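Tailspike protein (Siphovirus 9NA, PDB 3RIQ) probably binds the lipopolysaccharide of Salmonella as a trimeric phage tailspike and cleaves its O-antigen as an endorhamnosidase. Local coordinates at residues T450-Q462 with I472-V484. Numbering follows the deposited sequence.
Sequences TINPSLVLTADCQ and IVKLSAIQDGARV
Ile472 pairs with Asp460 through two backbone hydrogen bonds, and its CG1 and CD1 lie against CG of Gln462, whose NE2 reaches Asp460 OD2 (2.8 Å). Lys474, extended beyond CG, runs past CB of Thr458 to a weak salt bridge between its NZ and Asp460 OD1 (3.5 Å); a water bridges the same two atoms, 2.6 Å from each. On the face of Leu457, Ala459 and Val473, CG anti to the backbone N (chi1 176°) lets Leu475 lay CD1 against Leu455 CD2 (3.8 Å) and Leu457 CB. Strands 455-461 and 470-479 form an antiparallel hairpin in the five-strand sheet that follows the parallel beta-helix, and Leu457 packs on Leu455 of a neighbouring subunit. Ser476 exchanges backbone bonds with Val456. Ile478 sets CD1 against CB of Asn452, and its N and Ser454 O both hydrogen-bond Ser471 OG of the other neighbouring subunit. Beyond the type I' turn, Arg483 folds back, bent at chi2 and chi3: NH1 binds Pro453 O (2.9 Å, 164°) in the guanidinium plane, NE donates to Ser476 OG (2.8 Å) and NH2 meets Ser476 O from above the carbonyl plane, with Val456 CG2 3.5 Å from CZ, over the centre of one face.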
loop_
_atom_site.group_PDB
_atom_site.type_symbol
_atom_site.label_atom_id
_atom_site.label_comp_id
_atom_site.label_asym_id
_atom_site.label_seq_id
_atom_site.Cartn_x
_atom_site.Cartn_y
_atom_site.Cartn_z
ATOM N N THR A 450 -34.894 -11.687 1.407
ATOM C CA THR A 450 -34.914 -12.889 0.566
ATOM C C THR A 450 -33.734 -13.800 0.891
ATOM O O THR A 450 -32.662 -13.314 1.309
ATOM C CB THR A 450 -34.903 -12.539 -0.974
ATOM O OG1 THR A 450 -33.725 -11.787 -1.306
ATOM C CG2 THR A 450 -36.143 -11.730 -1.370
ATOM N N ILE A 451 -33.919 -15.100 0.686
ATOM C CA ILE A 451 -32.859 -16.098 0.744
ATOM C C ILE A 451 -32.421 -16.459 -0.691
ATOM O O ILE A 451 -31.233 -16.614 -0.964
ATOM C CB ILE A 451 -33.361 -17.417 1.453
ATOM C CG1 ILE A 451 -33.723 -17.160 2.920
ATOM C CG2 ILE A 451 -32.342 -18.553 1.328
ATOM C CD1 ILE A 451 -32.660 -16.468 3.708
ATOM N N ASN A 452 -33.396 -16.625 -1.591
ATOM C CA ASN A 452 -33.158 -17.107 -2.947
ATOM C C ASN A 452 -33.156 -15.981 -3.975
ATOM O O ASN A 452 -33.815 -14.951 -3.775
ATOM C CB ASN A 452 -34.246 -18.133 -3.331
ATOM C CG ASN A 452 -34.305 -19.301 -2.373
ATOM O OD1 ASN A 452 -35.327 -19.510 -1.682
ATOM N ND2 ASN A 452 -33.209 -20.052 -2.289
ATOM N N PRO A 453 -32.413 -16.167 -5.079
ATOM C CA PRO A 453 -32.334 -15.126 -6.109
ATOM C C PRO A 453 -33.640 -14.973 -6.893
ATOM O O PRO A 453 -34.362 -15.940 -7.067
ATOM C CB PRO A 453 -31.167 -15.607 -7.013
ATOM C CG PRO A 453 -31.121 -17.108 -6.824
ATOM C CD PRO A 453 -31.480 -17.288 -5.346
ATOM N N SER A 454 -33.923 -13.756 -7.361
ATOM C CA SER A 454 -35.108 -13.514 -8.181
ATOM C C SER A 454 -34.862 -13.890 -9.653
ATOM O O SER A 454 -35.805 -14.082 -10.417
ATOM C CB SER A 454 -35.536 -12.041 -8.070
ATOM O OG SER A 454 -36.160 -11.778 -6.800
ATOM N N LEU A 455 -33.598 -14.030 -10.044
ATOM C CA LEU A 455 -33.239 -14.361 -11.431
ATOM C C LEU A 455 -32.020 -15.257 -11.415
ATOM O O LEU A 455 -31.059 -14.949 -10.700
ATOM C CB LEU A 455 -32.938 -13.075 -12.218
ATOM C CG LEU A 455 -32.553 -13.151 -13.706
ATOM C CD1 LEU A 455 -32.872 -11.815 -14.385
ATOM C CD2 LEU A 455 -31.070 -13.540 -13.925
ATOM N N VAL A 456 -32.046 -16.349 -12.175
ATOM C CA VAL A 456 -30.845 -17.146 -12.411
ATOM C C VAL A 456 -30.700 -17.423 -13.902
ATOM O O VAL A 456 -31.639 -17.943 -14.544
ATOM C CB VAL A 456 -30.891 -18.505 -11.665
ATOM C CG1 VAL A 456 -29.621 -19.278 -11.960
ATOM C CG2 VAL A 456 -31.089 -18.306 -10.149
ATOM N N LEU A 457 -29.565 -17.019 -14.466
ATOM C CA LEU A 457 -29.181 -17.311 -15.847
ATOM C C LEU A 457 -28.050 -18.357 -15.812
ATOM O O LEU A 457 -27.025 -18.116 -15.182
ATOM C CB LEU A 457 -28.676 -16.028 -16.519
ATOM C CG LEU A 457 -28.139 -16.097 -17.963
ATOM C CD1 LEU A 457 -29.287 -16.393 -18.973
ATOM C CD2 LEU A 457 -27.377 -14.820 -18.341
ATOM N N THR A 458 -28.235 -19.493 -16.477
ATOM C CA THR A 458 -27.299 -20.616 -16.362
ATOM C C THR A 458 -26.688 -20.955 -17.718
ATOM O O THR A 458 -27.411 -21.024 -18.735
ATOM C CB THR A 458 -28.037 -21.880 -15.844
ATOM O OG1 THR A 458 -28.708 -21.570 -14.611
ATOM C CG2 THR A 458 -27.062 -23.038 -15.633
ATOM N N ALA A 459 -25.375 -21.151 -17.727
ATOM C CA ALA A 459 -24.638 -21.717 -18.863
ATOM C C ALA A 459 -24.266 -23.121 -18.439
ATOM O O ALA A 459 -23.501 -23.279 -17.484
ATOM C CB ALA A 459 -23.367 -20.922 -19.076
ATOM N N ASP A 460 -24.789 -24.143 -19.126
ATOM C CA ASP A 460 -24.540 -25.515 -18.688
ATOM C C ASP A 460 -23.840 -26.282 -19.796
ATOM O O ASP A 460 -24.469 -26.607 -20.813
ATOM C CB ASP A 460 -25.878 -26.175 -18.303
ATOM C CG ASP A 460 -25.715 -27.596 -17.771
ATOM O OD1 ASP A 460 -26.594 -28.019 -16.986
ATOM O OD2 ASP A 460 -24.733 -28.288 -18.124
ATOM N N CYS A 461 -22.552 -26.582 -19.609
ATOM C CA CYS A 461 -21.768 -27.254 -20.645
ATOM C C CYS A 461 -22.004 -28.748 -20.607
ATOM O O CYS A 461 -21.740 -29.400 -19.598
ATOM C CB CYS A 461 -20.276 -26.967 -20.463
ATOM S SG CYS A 461 -19.247 -27.811 -21.720
ATOM N N GLN A 462 -22.548 -29.261 -21.712
ATOM C CA GLN A 462 -22.873 -30.674 -21.859
ATOM C C GLN A 462 -21.784 -31.483 -22.541
ATOM O O GLN A 462 -21.656 -32.700 -22.275
ATOM C CB GLN A 462 -24.203 -30.828 -22.623
ATOM C CG GLN A 462 -25.389 -30.349 -21.834
ATOM C CD GLN A 462 -25.631 -31.211 -20.614
ATOM O OE1 GLN A 462 -25.976 -32.383 -20.738
ATOM N NE2 GLN A 462 -25.418 -30.644 -19.427
ATOM N N ILE A 472 -26.418 -25.998 -22.868
ATOM C CA ILE A 472 -27.801 -25.570 -22.709
ATOM C C ILE A 472 -27.778 -24.225 -21.975
ATOM O O ILE A 472 -26.992 -24.047 -21.032
ATOM C CB ILE A 472 -28.624 -26.602 -21.901
ATOM C CG1 ILE A 472 -28.559 -27.986 -22.555
ATOM C CG2 ILE A 472 -30.074 -26.157 -21.806
ATOM C CD1 ILE A 472 -29.141 -29.097 -21.650
ATOM N N VAL A 473 -28.572 -23.254 -22.451
ATOM C CA VAL A 473 -28.722 -21.960 -21.756
ATOM C C VAL A 473 -30.095 -21.948 -21.073
ATOM O O VAL A 473 -31.086 -22.414 -21.660
ATOM C CB VAL A 473 -28.569 -20.836 -22.787
ATOM C CG1 VAL A 473 -29.059 -19.446 -22.250
ATOM C CG2 VAL A 473 -27.106 -20.775 -23.257
ATOM N N LYS A 474 -30.172 -21.429 -19.859
ATOM C CA LYS A 474 -31.410 -21.432 -19.091
ATOM C C LYS A 474 -31.595 -20.084 -18.433
ATOM O O LYS A 474 -30.596 -19.426 -18.059
ATOM C CB LYS A 474 -31.396 -22.502 -17.994
ATOM C CG LYS A 474 -30.976 -23.870 -18.456
ATOM C CD LYS A 474 -30.718 -24.764 -17.253
ATOM C CE LYS A 474 -30.237 -26.115 -17.718
ATOM N NZ LYS A 474 -29.915 -27.058 -16.600
ATOM N N LEU A 475 -32.848 -19.681 -18.237
ATOM C CA LEU A 475 -33.160 -18.441 -17.521
ATOM C C LEU A 475 -34.479 -18.634 -16.792
ATOM O O LEU A 475 -35.459 -19.085 -17.413
ATOM C CB LEU A 475 -33.254 -17.251 -18.493
ATOM C CG LEU A 475 -33.662 -15.879 -17.923
ATOM C CD1 LEU A 475 -32.658 -15.390 -16.851
ATOM C CD2 LEU A 475 -33.847 -14.809 -19.046
ATOM N N SER A 476 -34.521 -18.341 -15.487
ATOM C CA SER A 476 -35.740 -18.624 -14.707
ATOM C C SER A 476 -36.022 -17.568 -13.644
ATOM O O SER A 476 -35.090 -16.913 -13.126
ATOM C CB SER A 476 -35.673 -20.022 -14.033
ATOM O OG SER A 476 -34.625 -20.025 -13.042
ATOM N N ALA A 477 -37.306 -17.394 -13.369
ATOM C CA ALA A 477 -37.809 -16.591 -12.254
ATOM C C ALA A 477 -38.064 -17.500 -11.040
ATOM O O ALA A 477 -37.628 -18.655 -11.024
ATOM C CB ALA A 477 -39.119 -15.862 -12.662
ATOM N N ILE A 478 -38.746 -16.969 -10.029
ATOM C CA ILE A 478 -39.050 -17.736 -8.823
ATOM C C ILE A 478 -40.511 -17.445 -8.426
ATOM O O ILE A 478 -41.035 -16.354 -8.683
ATOM C CB ILE A 478 -38.022 -17.402 -7.661
ATOM C CG1 ILE A 478 -38.052 -18.475 -6.545
ATOM C CG2 ILE A 478 -38.215 -15.967 -7.120
ATOM C CD1 ILE A 478 -36.844 -18.420 -5.553
ATOM N N GLN A 479 -41.141 -18.432 -7.792
ATOM C CA GLN A 479 -42.522 -18.302 -7.287
ATOM C C GLN A 479 -42.712 -19.265 -6.104
ATOM O O GLN A 479 -42.383 -20.439 -6.219
ATOM C CB GLN A 479 -43.545 -18.645 -8.401
ATOM C CG GLN A 479 -44.999 -18.407 -8.004
ATOM C CD GLN A 479 -45.338 -16.945 -7.825
ATOM O OE1 GLN A 479 -44.902 -16.099 -8.604
ATOM N NE2 GLN A 479 -46.120 -16.635 -6.776
ATOM N N ASP A 480 -43.207 -18.756 -4.966
ATOM C CA ASP A 480 -43.339 -19.581 -3.750
ATOM C C ASP A 480 -42.016 -20.261 -3.413
ATOM O O ASP A 480 -41.995 -21.387 -2.915
ATOM C CB ASP A 480 -44.473 -20.624 -3.882
ATOM C CG ASP A 480 -45.804 -20.001 -4.221
ATOM O OD1 ASP A 480 -46.072 -18.825 -3.846
ATOM O OD2 ASP A 480 -46.590 -20.692 -4.887
ATOM N N GLY A 481 -40.908 -19.555 -3.649
ATOM C CA GLY A 481 -39.604 -20.063 -3.253
ATOM C C GLY A 481 -38.991 -21.106 -4.171
ATOM O O GLY A 481 -37.894 -21.591 -3.900
ATOM N N ALA A 482 -39.704 -21.463 -5.244
ATOM C CA ALA A 482 -39.230 -22.449 -6.209
ATOM C C ALA A 482 -38.981 -21.826 -7.585
ATOM O O ALA A 482 -39.709 -20.914 -8.007
ATOM C CB ALA A 482 -40.218 -23.608 -6.321
ATOM N N ARG A 483 -37.946 -22.292 -8.285
ATOM C CA ARG A 483 -37.689 -21.714 -9.612
ATOM C C ARG A 483 -38.805 -22.073 -10.593
ATOM O O ARG A 483 -39.308 -23.215 -10.595
ATOM C CB ARG A 483 -36.310 -22.095 -10.147
ATOM C CG ARG A 483 -35.185 -21.734 -9.157
ATOM C CD ARG A 483 -34.053 -20.944 -9.768
ATOM N NE ARG A 483 -34.450 -19.637 -10.271
ATOM C CZ ARG A 483 -34.521 -18.533 -9.532
ATOM N NH1 ARG A 483 -34.287 -18.587 -8.218
ATOM N NH2 ARG A 483 -34.834 -17.371 -10.110
ATOM N N VAL A 484 -39.196 -21.098 -11.419
ATOM C CA VAL A 484 -40.341 -21.282 -12.333
ATOM C C VAL A 484 -40.128 -20.513 -13.640
ATOM O O VAL A 484 -39.226 -19.686 -13.741
ATOM C CB VAL A 484 -41.689 -20.769 -11.724
ATOM C CG1 VAL A 484 -42.089 -21.535 -10.474
ATOM C CG2 VAL A 484 -41.650 -19.283 -11.474
HETATM O O HOH W 1 -27.808 -26.481 -15.224
#